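Long-range contacts in porin (Rhodobacter capsulatus, PDB 2POR), which forms trimeric outer-membrane channels through which small hydrophilic solutes, up to about 0.6 kDa, diffuse passively: residues 67-72 / 120-125; 80-85 / 153-158; 183-188 / 200-205; 194-199 / 235-240. All coordinates share one frame; numbering follows the deposited sequence.

Interaction 1 of 4, residues 67-72 / 120-125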
loop_
_atom_site.group_PDB
_atom_site.type_symbol
_atom_site.label_atom_id
_atom_site.label_comp_id
_atom_site.label_asym_id
_atom_site.label_seq_id
_atom_site.Cartn_x
_atom_site.Cartn_y
_atom_site.Cartn_z
ATOM N N PHE A 67 -9.406 26.422 21.017
ATOM C CA PHE A 67 -9.826 27.116 19.795
ATOM C C PHE A 67 -10.647 26.248 18.833
ATOM O O PHE A 67 -11.233 26.783 17.905
ATOM C CB PHE A 67 -8.585 27.648 19.038
ATOM C CG PHE A 67 -7.559 26.596 18.563
ATOM C CD1 PHE A 67 -7.753 25.906 17.362
ATOM C CD2 PHE A 67 -6.447 26.309 19.351
ATOM C CE1 PHE A 67 -6.850 24.941 16.972
ATOM C CE2 PHE A 67 -5.545 25.341 18.949
ATOM C CZ PHE A 67 -5.748 24.659 17.761
ATOM N N GLY A 68 -10.720 24.936 18.958
ATOM C CA GLY A 68 -11.489 24.129 18.048
ATOM C C GLY A 68 -10.500 23.203 17.396
ATOM O O GLY A 68 -9.414 23.016 17.963
ATOM N N LYS A 69 -10.767 22.646 16.214
ATOM C CA LYS A 69 -9.918 21.621 15.623
ATOM C C LYS A 69 -9.643 22.003 14.162
ATOM O O LYS A 69 -10.578 22.388 13.461
ATOM C CB LYS A 69 -10.664 20.305 15.691
ATOM C CG LYS A 69 -9.896 19.111 15.122
ATOM C CD LYS A 69 -10.875 17.956 15.174
ATOM C CE LYS A 69 -10.258 16.735 14.571
ATOM N NZ LYS A 69 -11.141 15.591 14.733
ATOM N N ILE A 70 -8.423 21.886 13.720
ATOM C CA ILE A 70 -8.022 22.162 12.342
ATOM C C ILE A 70 -7.596 20.822 11.766
ATOM O O ILE A 70 -6.685 20.186 12.308
ATOM C CB ILE A 70 -6.835 23.125 12.335
ATOM C CG1 ILE A 70 -7.255 24.461 12.931
ATOM C CG2 ILE A 70 -6.349 23.317 10.901
ATOM C CD1 ILE A 70 -6.030 25.316 13.303
ATOM N N GLU A 71 -8.168 20.367 10.659
ATOM C CA GLU A 71 -7.861 19.080 10.057
ATOM C C GLU A 71 -7.454 19.317 8.580
ATOM O O GLU A 71 -8.138 20.124 7.922
ATOM C CB GLU A 71 -9.109 18.288 10.180
ATOM C CG GLU A 71 -8.972 16.836 9.822
ATOM C CD GLU A 71 -10.255 16.039 10.045
ATOM O OE1 GLU A 71 -11.314 16.636 9.967
ATOM O OE2 GLU A 71 -10.183 14.832 10.313
ATOM N N MET A 72 -6.422 18.666 8.026
ATOM C CA MET A 72 -6.017 18.897 6.642
ATOM C C MET A 72 -5.821 17.541 6.022
ATOM O O MET A 72 -5.285 16.640 6.692
ATOM C CB MET A 72 -4.739 19.672 6.633
ATOM C CG MET A 72 -4.333 20.134 5.218
ATOM S SD MET A 72 -2.890 21.204 5.206
ATOM C CE MET A 72 -3.611 22.649 5.893
ATOM N N LEU A 120 -10.525 21.550 7.110
ATOM C CA LEU A 120 -11.833 21.576 7.762
ATOM C C LEU A 120 -11.569 22.114 9.158
ATOM O O LEU A 120 -10.635 21.667 9.821
ATOM C CB LEU A 120 -12.434 20.207 7.917
ATOM C CG LEU A 120 -13.675 20.058 8.761
ATOM C CD1 LEU A 120 -14.807 20.885 8.172
ATOM C CD2 LEU A 120 -14.069 18.578 8.818
ATOM N N TYR A 121 -12.296 23.112 9.586
ATOM C CA TYR A 121 -12.159 23.666 10.919
ATOM C C TYR A 121 -13.459 23.356 11.647
ATOM O O TYR A 121 -14.516 23.602 11.054
ATOM C CB TYR A 121 -11.945 25.170 10.843
ATOM C CG TYR A 121 -12.141 25.855 12.193
ATOM C CD1 TYR A 121 -11.193 25.747 13.200
ATOM C CD2 TYR A 121 -13.322 26.535 12.395
ATOM C CE1 TYR A 121 -11.447 26.328 14.420
ATOM C CE2 TYR A 121 -13.590 27.114 13.608
ATOM C CZ TYR A 121 -12.650 27.004 14.605
ATOM O OH TYR A 121 -12.959 27.590 15.819
ATOM N N THR A 122 -13.458 22.835 12.901
ATOM C CA THR A 122 -14.687 22.636 13.645
ATOM C C THR A 122 -14.469 23.186 15.056
ATOM O O THR A 122 -13.332 23.289 15.553
ATOM C CB THR A 122 -15.062 21.170 13.744
ATOM O OG1 THR A 122 -13.853 20.501 14.050
ATOM C CG2 THR A 122 -15.630 20.586 12.460
ATOM N N TYR A 123 -15.597 23.518 15.653
ATOM C CA TYR A 123 -15.621 24.051 17.003
ATOM C C TYR A 123 -16.954 23.788 17.650
ATOM O O TYR A 123 -17.998 24.004 17.033
ATOM C CB TYR A 123 -15.393 25.523 16.943
ATOM C CG TYR A 123 -15.520 26.207 18.289
ATOM C CD1 TYR A 123 -14.412 26.200 19.102
ATOM C CD2 TYR A 123 -16.713 26.802 18.651
ATOM C CE1 TYR A 123 -14.479 26.805 20.325
ATOM C CE2 TYR A 123 -16.794 27.411 19.873
ATOM C CZ TYR A 123 -15.674 27.400 20.686
ATOM O OH TYR A 123 -15.732 28.002 21.923
ATOM N N SER A 124 -16.967 23.367 18.903
ATOM C CA SER A 124 -18.227 23.234 19.580
ATOM C C SER A 124 -18.076 23.844 20.971
ATOM O O SER A 124 -16.976 23.914 21.527
ATOM C CB SER A 124 -18.614 21.813 19.766
ATOM O OG SER A 124 -18.706 21.126 18.544
ATOM N N ALA A 125 -19.171 24.311 21.520
ATOM C CA ALA A 125 -19.205 24.842 22.861
ATOM C C ALA A 125 -20.624 24.538 23.297
ATOM O O ALA A 125 -21.584 25.072 22.727
ATOM C CB ALA A 125 -18.979 26.321 22.808
#
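The phenol of Y121 reaches across to the turn before the neighbouring strand, where its OH donates to F67 O at 2.8 Å, almost straight down the carbonyl bond. On its way the ring runs beside the backbone of G68 and K69: CD1 of Y121 lies 3.4 Å from K69 O, and I70 CG1 comes up at the ring edge, 4.2 Å from that same CD1. With CG anti to the backbone N (chi1 166°), the ring is carried along the strands toward F67. A phenylalanine in its place would probably leave F67 O without this donor and the ring less firmly set. G68 sits against Y123, whose ring edge meets its CA; the same G68 CA, bare of any CB, lies 3.2 Å from T122 O. On the other face, K69 and T122 lie side by side, as do E71 and L120, with E71 OE1 3.6 Å from L120 CD2; E71 OE2 is held by T60. Behind these side chains are paired backbone bonds, K69 N to T122 O (2.7 Å) with T122 N to K69 O, then E71 with L120. Strands 60-65 and 128-134 continue the sheet on the two sides, the antiparallel pairing of neighbouring strands in a porin barrel.

Interaction 2 of 4, residues 80-85 / 153-158. With CA (calcium ion), chain B.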
loop_
_atom_site.group_PDB
_atom_site.type_symbol
_atom_site.label_atom_id
_atom_site.label_comp_id
_atom_site.label_asym_id
_atom_site.label_seq_id
_atom_site.Cartn_x
_atom_site.Cartn_y
_atom_site.Cartn_z
ATOM N N GLU A 80 -21.229 18.505 5.652
ATOM C CA GLU A 80 -21.205 17.078 5.859
ATOM C C GLU A 80 -20.603 16.787 7.248
ATOM O O GLU A 80 -21.146 15.904 7.905
ATOM C CB GLU A 80 -20.360 16.444 4.792
ATOM C CG GLU A 80 -20.551 14.952 4.871
ATOM C CD GLU A 80 -20.071 14.124 3.706
ATOM O OE1 GLU A 80 -19.675 14.648 2.671
ATOM O OE2 GLU A 80 -20.149 12.901 3.776
ATOM N N ALA A 81 -19.563 17.526 7.664
ATOM C CA ALA A 81 -18.895 17.397 8.969
ATOM C C ALA A 81 -19.952 17.555 10.085
ATOM O O ALA A 81 -19.937 16.781 11.051
ATOM C CB ALA A 81 -17.830 18.478 9.134
ATOM N N LEU A 82 -20.940 18.451 9.980
ATOM C CA LEU A 82 -21.977 18.547 10.999
ATOM C C LEU A 82 -23.193 17.683 10.784
ATOM O O LEU A 82 -23.712 17.188 11.785
ATOM C CB LEU A 82 -22.447 20.002 11.162
ATOM C CG LEU A 82 -21.362 21.027 11.454
ATOM C CD1 LEU A 82 -21.970 22.353 11.842
ATOM C CD2 LEU A 82 -20.474 20.504 12.549
ATOM N N PHE A 83 -23.711 17.373 9.572
ATOM C CA PHE A 83 -24.995 16.667 9.446
ATOM C C PHE A 83 -24.915 15.246 8.968
ATOM O O PHE A 83 -25.903 14.526 9.122
ATOM C CB PHE A 83 -25.974 17.451 8.511
ATOM C CG PHE A 83 -26.015 18.947 8.851
ATOM C CD1 PHE A 83 -26.286 19.368 10.150
ATOM C CD2 PHE A 83 -25.725 19.892 7.879
ATOM C CE1 PHE A 83 -26.251 20.707 10.444
ATOM C CE2 PHE A 83 -25.693 21.227 8.185
ATOM C CZ PHE A 83 -25.951 21.629 9.470
ATOM N N GLY A 84 -23.760 14.800 8.425
ATOM C CA GLY A 84 -23.614 13.425 7.978
ATOM C C GLY A 84 -24.549 12.983 6.849
ATOM O O GLY A 84 -25.032 13.785 6.045
ATOM N N ASP A 85 -24.791 11.682 6.777
ATOM C CA ASP A 85 -25.566 11.037 5.730
ATOM C C ASP A 85 -26.821 10.395 6.261
ATOM O O ASP A 85 -27.025 10.351 7.466
ATOM C CB ASP A 85 -24.707 9.960 5.025
ATOM C CG ASP A 85 -23.614 10.622 4.190
ATOM O OD1 ASP A 85 -23.844 11.662 3.579
ATOM O OD2 ASP A 85 -22.502 10.125 4.202
ATOM N N ALA A 153 -21.101 25.994 8.106
ATOM C CA ALA A 153 -22.328 25.383 8.609
ATOM C C ALA A 153 -22.415 25.605 10.132
ATOM O O ALA A 153 -21.370 25.772 10.789
ATOM C CB ALA A 153 -22.324 23.886 8.312
ATOM N N ALA A 154 -23.605 25.639 10.704
ATOM C CA ALA A 154 -23.778 25.797 12.143
ATOM C C ALA A 154 -24.890 24.897 12.565
ATOM O O ALA A 154 -25.782 24.604 11.772
ATOM C CB ALA A 154 -24.169 27.186 12.510
ATOM N N ALA A 155 -24.876 24.356 13.776
ATOM C CA ALA A 155 -25.949 23.500 14.238
ATOM C C ALA A 155 -26.188 23.820 15.719
ATOM O O ALA A 155 -25.339 24.375 16.427
ATOM C CB ALA A 155 -25.578 22.015 14.141
ATOM N N TYR A 156 -27.372 23.472 16.157
ATOM C CA TYR A 156 -27.787 23.663 17.515
ATOM C C TYR A 156 -28.616 22.460 17.959
ATOM O O TYR A 156 -29.586 22.028 17.321
ATOM C CB TYR A 156 -28.563 24.976 17.560
ATOM C CG TYR A 156 -29.076 25.293 18.963
ATOM C CD1 TYR A 156 -28.176 25.620 19.971
ATOM C CD2 TYR A 156 -30.445 25.201 19.227
ATOM C CE1 TYR A 156 -28.658 25.844 21.247
ATOM C CE2 TYR A 156 -30.929 25.429 20.503
ATOM C CZ TYR A 156 -30.021 25.745 21.501
ATOM O OH TYR A 156 -30.483 25.957 22.791
ATOM N N THR A 157 -28.202 21.866 19.072
ATOM C CA THR A 157 -28.936 20.756 19.624
ATOM C C THR A 157 -29.801 21.239 20.794
ATOM O O THR A 157 -29.336 22.008 21.634
ATOM C CB THR A 157 -27.934 19.709 20.070
ATOM O OG1 THR A 157 -27.065 19.502 18.958
ATOM C CG2 THR A 157 -28.607 18.398 20.476
ATOM N N PHE A 158 -31.072 20.870 20.853
ATOM C CA PHE A 158 -31.987 21.176 21.930
ATOM C C PHE A 158 -32.817 19.922 22.122
ATOM O O PHE A 158 -33.699 19.495 21.367
ATOM C CB PHE A 158 -32.878 22.381 21.581
ATOM C CG PHE A 158 -33.684 22.353 20.284
ATOM C CD1 PHE A 158 -33.065 22.609 19.069
ATOM C CD2 PHE A 158 -35.047 22.077 20.324
ATOM C CE1 PHE A 158 -33.808 22.583 17.909
ATOM C CE2 PHE A 158 -35.784 22.055 19.152
ATOM C CZ PHE A 158 -35.162 22.308 17.947
HETATM CA CA CA B . -20.124 12.560 1.323
HETATM O O HOH W 1 -20.606 10.465 2.204
HETATM O O HOH W 2 -22.378 12.747 1.638
HETATM O O HOH W 3 -20.366 14.213 -0.435
HETATM O O HOH W 4 -20.636 11.187 -0.545
#
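A short helix, 78-83, folded against the inside of the porin barrel wall meets the wall here, with a calcium site on the helix side remote from the strand. L82 and F83 make the contact with strand 148-158. L82 points at the strand, and its CD1 does the touching: it rests 3.6 Å from A153 O and 3.9 Å from A153 CB, near the backbone N of A154 as well. F83 brings its ring round so that the edge faces the strand. CZ lies 3.8 Å from A154 O, close to the ring plane, while CE1 touches A155 CB at 4.0 Å. L82 CB sits over the rim of one face of that ring. No hydrogen bond joins the segments; apolar side chains lie on methyls and on the strand's carbonyl oxygens. The small methyls of A153 and A155 probably allow the helix to lie close to the wall of this 16-stranded antiparallel barrel. The helix ends at F83; G84, the next residue, turns away with positive phi while its N still bonds to E80 O. On the helix's other side, the extended E80 grips the calcium ion with both carboxylate oxygens, OE1 and OE2 each 2.5 Å from the metal. Four waters also bind the ion, and D108 is the second protein residue of the site. D85 works from the second shell: OD2 accepts from one metal-bound water, OD1 from another.

Interaction 3 of 4, residues 183-188 / 200-205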
loop_
_atom_site.group_PDB
_atom_site.type_symbol
_atom_site.label_atom_id
_atom_site.label_comp_id
_atom_site.label_asym_id
_atom_site.label_seq_id
_atom_site.Cartn_x
_atom_site.Cartn_y
_atom_site.Cartn_z
ATOM N N GLN A 183 -24.882 26.017 -2.920
ATOM C CA GLN A 183 -25.978 25.217 -2.389
ATOM C C GLN A 183 -26.159 25.632 -0.935
ATOM O O GLN A 183 -25.166 25.867 -0.237
ATOM C CB GLN A 183 -25.621 23.741 -2.486
ATOM C CG GLN A 183 -26.714 22.798 -2.083
ATOM C CD GLN A 183 -26.279 21.394 -2.394
ATOM O OE1 GLN A 183 -26.262 21.035 -3.546
ATOM N NE2 GLN A 183 -25.912 20.478 -1.517
ATOM N N LEU A 184 -27.403 25.775 -0.531
ATOM C CA LEU A 184 -27.764 26.105 0.830
ATOM C C LEU A 184 -28.463 24.892 1.385
ATOM O O LEU A 184 -29.274 24.305 0.671
ATOM C CB LEU A 184 -28.722 27.264 0.878
ATOM C CG LEU A 184 -29.269 27.621 2.282
ATOM C CD1 LEU A 184 -28.309 28.548 3.060
ATOM C CD2 LEU A 184 -30.620 28.275 2.095
ATOM N N GLU A 185 -28.200 24.460 2.623
ATOM C CA GLU A 185 -28.857 23.290 3.201
ATOM C C GLU A 185 -29.501 23.629 4.560
ATOM O O GLU A 185 -28.950 24.458 5.304
ATOM C CB GLU A 185 -27.888 22.142 3.506
ATOM C CG GLU A 185 -27.137 21.452 2.378
ATOM C CD GLU A 185 -25.714 21.906 2.130
ATOM O OE1 GLU A 185 -25.046 22.457 2.993
ATOM O OE2 GLU A 185 -25.249 21.690 1.031
ATOM N N LEU A 186 -30.622 22.974 4.857
ATOM C CA LEU A 186 -31.262 22.997 6.171
ATOM C C LEU A 186 -31.319 21.532 6.509
ATOM O O LEU A 186 -31.695 20.709 5.661
ATOM C CB LEU A 186 -32.711 23.468 6.189
ATOM C CG LEU A 186 -32.884 24.847 5.654
ATOM C CD1 LEU A 186 -34.363 25.095 5.474
ATOM C CD2 LEU A 186 -32.182 25.830 6.562
ATOM N N ALA A 187 -30.930 21.169 7.722
ATOM C CA ALA A 187 -30.951 19.783 8.111
ATOM C C ALA A 187 -31.554 19.720 9.514
ATOM O O ALA A 187 -31.441 20.668 10.292
ATOM C CB ALA A 187 -29.526 19.254 8.125
ATOM N N ALA A 188 -32.199 18.633 9.835
ATOM C CA ALA A 188 -32.776 18.422 11.140
ATOM C C ALA A 188 -32.442 16.995 11.522
ATOM O O ALA A 188 -32.517 16.120 10.651
ATOM C CB ALA A 188 -34.296 18.573 11.085
ATOM N N TYR A 200 -33.339 16.675 5.298
ATOM C CA TYR A 200 -32.624 17.870 4.864
ATOM C C TYR A 200 -33.379 18.436 3.648
ATOM O O TYR A 200 -34.160 17.720 3.018
ATOM C CB TYR A 200 -31.165 17.548 4.455
ATOM C CG TYR A 200 -31.071 16.743 3.146
ATOM C CD1 TYR A 200 -31.271 15.366 3.121
ATOM C CD2 TYR A 200 -30.839 17.430 1.941
ATOM C CE1 TYR A 200 -31.250 14.677 1.905
ATOM C CE2 TYR A 200 -30.821 16.751 0.727
ATOM C CZ TYR A 200 -31.028 15.382 0.713
ATOM O OH TYR A 200 -31.022 14.737 -0.518
ATOM N N TYR A 201 -33.093 19.665 3.318
ATOM C CA TYR A 201 -33.587 20.269 2.123
ATOM C C TYR A 201 -32.384 21.056 1.623
ATOM O O TYR A 201 -31.693 21.721 2.408
ATOM C CB TYR A 201 -34.765 21.167 2.482
ATOM C CG TYR A 201 -35.143 22.024 1.285
ATOM C CD1 TYR A 201 -35.938 21.456 0.310
ATOM C CD2 TYR A 201 -34.656 23.324 1.183
ATOM C CE1 TYR A 201 -36.256 22.200 -0.798
ATOM C CE2 TYR A 201 -34.970 24.068 0.070
ATOM C CZ TYR A 201 -35.772 23.489 -0.904
ATOM O OH TYR A 201 -36.106 24.218 -2.033
ATOM N N ALA A 202 -32.116 21.028 0.311
ATOM C CA ALA A 202 -30.984 21.756 -0.272
ATOM C C ALA A 202 -31.484 22.450 -1.545
ATOM O O ALA A 202 -32.323 21.913 -2.265
ATOM C CB ALA A 202 -29.825 20.816 -0.688
ATOM N N ASP A 203 -30.943 23.603 -1.838
ATOM C CA ASP A 203 -31.377 24.385 -2.961
ATOM C C ASP A 203 -30.185 25.164 -3.491
ATOM O O ASP A 203 -29.392 25.692 -2.689
ATOM C CB ASP A 203 -32.491 25.302 -2.445
ATOM C CG ASP A 203 -33.132 26.127 -3.524
ATOM O OD1 ASP A 203 -34.004 25.632 -4.233
ATOM O OD2 ASP A 203 -32.729 27.268 -3.665
ATOM N N GLY A 204 -29.991 25.293 -4.811
ATOM C CA GLY A 204 -28.902 26.136 -5.287
ATOM C C GLY A 204 -28.796 26.103 -6.797
ATOM O O GLY A 204 -29.811 25.957 -7.502
ATOM N N GLU A 205 -27.570 26.194 -7.292
ATOM C CA GLU A 205 -27.379 26.079 -8.723
ATOM C C GLU A 205 -26.076 25.396 -9.021
ATOM O O GLU A 205 -25.105 25.497 -8.273
ATOM C CB GLU A 205 -27.400 27.438 -9.404
ATOM C CG GLU A 205 -26.306 28.383 -9.014
ATOM C CD GLU A 205 -26.471 29.793 -9.575
ATOM O OE1 GLU A 205 -27.603 30.294 -9.598
ATOM O OE2 GLU A 205 -25.446 30.378 -9.959
#
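Q183 lays its side chain over the methyl of A202, with CG 3.9 Å from A202 CB and the amide's CD and NE2 hardly farther off. The two strands, 181-192 and 195-207, form a beta hairpin in the barrel wall, their segments running antiparallel. E185 pairs directly with A202, and its CG approaches the same A202 CB at 4.1 Å. The ends of glutamine and glutamate are tied: Q183 NE2 donates to E185 OE2 at 2.9 Å; OE2 is met on its anti lone pair and itself lies 16° out of the amide plane of Q183. The bend in E185, chi2 98°, helps bring the carboxylate round. Outside the pair, Q183 OE1 takes a bond from H229 on strand 226-240, its NE2 also bonds P103 O in a loop, and E185 OE1 bonds S79 of helix 78-83. E168 OE2 lies close to E185 OE2, and the amide's bond is likely to ease that repulsion. In place of Q183, an alanine is likely to uncover the A202 methyl and leave E185 OE2, H229 and P103 O each short of a partner. L184, L186, Y201 and D203 occupy the opposite face of the sheet. L184 pairs with D203 and L186 with Y201 through two backbone bonds each, L184 N to D203 O being nearly straight at 169°. Y200 has its ring drawn away from A187 toward Q250, which bonds its OH, while Y200 CB stays 3.4 Å from L186 O.

Interaction 4 of 4, residues 194-199 / 235-240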
loop_
_atom_site.group_PDB
_atom_site.type_symbol
_atom_site.label_atom_id
_atom_site.label_comp_id
_atom_site.label_asym_id
_atom_site.label_seq_id
_atom_site.Cartn_x
_atom_site.Cartn_y
_atom_site.Cartn_z
ATOM N N ALA A 194 -35.134 4.677 20.523
ATOM C CA ALA A 194 -34.516 3.697 19.631
ATOM C C ALA A 194 -34.547 4.102 18.145
ATOM O O ALA A 194 -33.937 3.416 17.312
ATOM C CB ALA A 194 -35.247 2.371 19.809
ATOM N N THR A 195 -35.302 5.176 17.842
ATOM C CA THR A 195 -35.544 5.760 16.525
ATOM C C THR A 195 -34.766 7.022 16.183
ATOM O O THR A 195 -34.758 7.996 16.935
ATOM C CB THR A 195 -37.047 6.034 16.417
ATOM O OG1 THR A 195 -37.652 4.768 16.701
ATOM C CG2 THR A 195 -37.509 6.560 15.066
ATOM N N ASN A 196 -34.125 7.044 15.024
ATOM C CA ASN A 196 -33.377 8.206 14.585
ATOM C C ASN A 196 -34.086 8.742 13.355
ATOM O O ASN A 196 -34.540 7.928 12.531
ATOM C CB ASN A 196 -31.990 7.783 14.219
ATOM C CG ASN A 196 -31.212 7.264 15.415
ATOM O OD1 ASN A 196 -30.822 8.025 16.302
ATOM N ND2 ASN A 196 -30.951 5.966 15.495
ATOM N N VAL A 197 -34.255 10.044 13.205
ATOM C CA VAL A 197 -34.902 10.588 12.035
ATOM C C VAL A 197 -33.939 11.651 11.554
ATOM O O VAL A 197 -33.375 12.372 12.374
ATOM C CB VAL A 197 -36.259 11.207 12.391
ATOM C CG1 VAL A 197 -36.898 11.826 11.160
ATOM C CG2 VAL A 197 -37.216 10.121 12.832
ATOM N N LYS A 198 -33.661 11.741 10.257
ATOM C CA LYS A 198 -32.770 12.758 9.718
ATOM C C LYS A 198 -33.501 13.221 8.454
ATOM O O LYS A 198 -34.124 12.407 7.743
ATOM C CB LYS A 198 -31.408 12.141 9.379
ATOM C CG LYS A 198 -30.460 13.252 8.954
ATOM C CD LYS A 198 -29.047 12.798 8.634
ATOM C CE LYS A 198 -28.376 12.312 9.904
ATOM N NZ LYS A 198 -26.968 11.982 9.713
ATOM N N ALA A 199 -33.468 14.525 8.212
ATOM C CA ALA A 199 -34.122 15.122 7.052
ATOM C C ALA A 199 -33.331 16.325 6.592
ATOM O O ALA A 199 -32.655 16.961 7.418
ATOM C CB ALA A 199 -35.510 15.612 7.389
ATOM N N SER A 235 -34.598 9.968 6.384
ATOM C CA SER A 235 -34.430 8.569 6.713
ATOM C C SER A 235 -34.911 8.324 8.132
ATOM O O SER A 235 -34.904 9.257 8.961
ATOM C CB SER A 235 -32.971 8.073 6.637
ATOM O OG SER A 235 -32.021 8.618 7.519
ATOM N N VAL A 236 -35.305 7.067 8.348
ATOM C CA VAL A 236 -35.794 6.627 9.635
ATOM C C VAL A 236 -35.148 5.279 9.901
ATOM O O VAL A 236 -35.175 4.411 9.015
ATOM C CB VAL A 236 -37.353 6.438 9.640
ATOM C CG1 VAL A 236 -37.810 6.052 11.048
ATOM C CG2 VAL A 236 -38.075 7.721 9.314
ATOM N N ASP A 237 -34.561 5.059 11.083
ATOM C CA ASP A 237 -34.136 3.714 11.452
ATOM C C ASP A 237 -34.504 3.497 12.914
ATOM O O ASP A 237 -34.527 4.472 13.686
ATOM C CB ASP A 237 -32.643 3.517 11.302
ATOM C CG ASP A 237 -31.735 4.432 12.078
ATOM O OD1 ASP A 237 -31.440 5.530 11.623
ATOM O OD2 ASP A 237 -31.293 4.017 13.140
ATOM N N SER A 238 -34.786 2.269 13.297
ATOM C CA SER A 238 -35.144 1.987 14.666
ATOM C C SER A 238 -34.578 0.656 15.059
ATOM O O SER A 238 -34.529 -0.289 14.255
ATOM C CB SER A 238 -36.649 1.935 14.828
ATOM O OG SER A 238 -36.966 2.048 16.217
ATOM N N THR A 239 -34.170 0.601 16.319
ATOM C CA THR A 239 -33.609 -0.620 16.867
ATOM C C THR A 239 -34.495 -1.286 17.912
ATOM O O THR A 239 -34.912 -0.649 18.879
ATOM C CB THR A 239 -32.257 -0.287 17.470
ATOM O OG1 THR A 239 -31.463 0.327 16.463
ATOM C CG2 THR A 239 -31.541 -1.529 17.946
ATOM N N PHE A 240 -34.775 -2.563 17.734
ATOM C CA PHE A 240 -35.512 -3.398 18.681
ATOM C C PHE A 240 -34.667 -4.646 18.992
ATOM O O PHE A 240 -34.614 -5.643 18.244
ATOM C CB PHE A 240 -36.869 -3.897 18.134
ATOM C CG PHE A 240 -37.224 -3.523 16.701
ATOM C CD1 PHE A 240 -37.676 -2.238 16.419
ATOM C CD2 PHE A 240 -37.102 -4.473 15.702
ATOM C CE1 PHE A 240 -38.016 -1.899 15.130
ATOM C CE2 PHE A 240 -37.445 -4.123 14.414
ATOM C CZ PHE A 240 -37.897 -2.843 14.135
HETATM O O HOH W 5 -32.034 2.677 15.516
HETATM O O HOH W 6 -32.313 7.720 10.107
#
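N196 and D237 face each other as a hydrogen-bonded pair and are joined by two backbone bonds and one between side chains. The backbones exchange N196 N to D237 O and D237 N to N196 O, and N196 ND2 also donates to D237 OD2 at 3.1 Å. That donor comes to the syn side of the carboxylate but 33° out of its plane, while the oxygen lies in the amide plane. A chi1 of 58° swings the D237 carboxylate toward N196. Two waters complete its acceptors: the first donates to both D237 OD2 and A194 O and accepts from T239 OG1, which is also hydrogen-bonded to T244 OG1; the second donates to D237 OD1 at 2.8 Å and to N196 O, and accepts from S235 OG. A194 O receives the backbone N of T239 too, from above the carbonyl plane. On the other face T195 OG1 and S238 OG share a hydrogen bond of 2.8 Å, and V197 CG2 touches V236 CG2. K198 and S235 close the far end through paired backbone bonds, and S235 OG is also bonded to Y87 N. The charge of the D237 carboxylate is therefore probably spread over neutral donors here, an amide and two waters, with the ammonium of K198 spent on the carbonyls of F83 and D85.

In the fold
All four contacts belong to one closed antiparallel barrel. Interactions 1, 3 and 4 each join neighbouring strands of the wall, whereas interaction 2 sets helix 78-83 against it from inside. Along the chain interactions 1 and 2 alternate their segments, as do 3 and 4, and the first pair closes before the second opens. Interactions 3 and 4 share strand 195-207, with centres about 21 Å apart, and A188 N bonds to A199 O between them. The segment 80-85 is the hub: A81 touches L120 of interaction 1, F83 packs on A187 of interaction 3, and K198 of interaction 4 bonds to its carbonyls. The inward-folded chain is thus fastened to several wall strands.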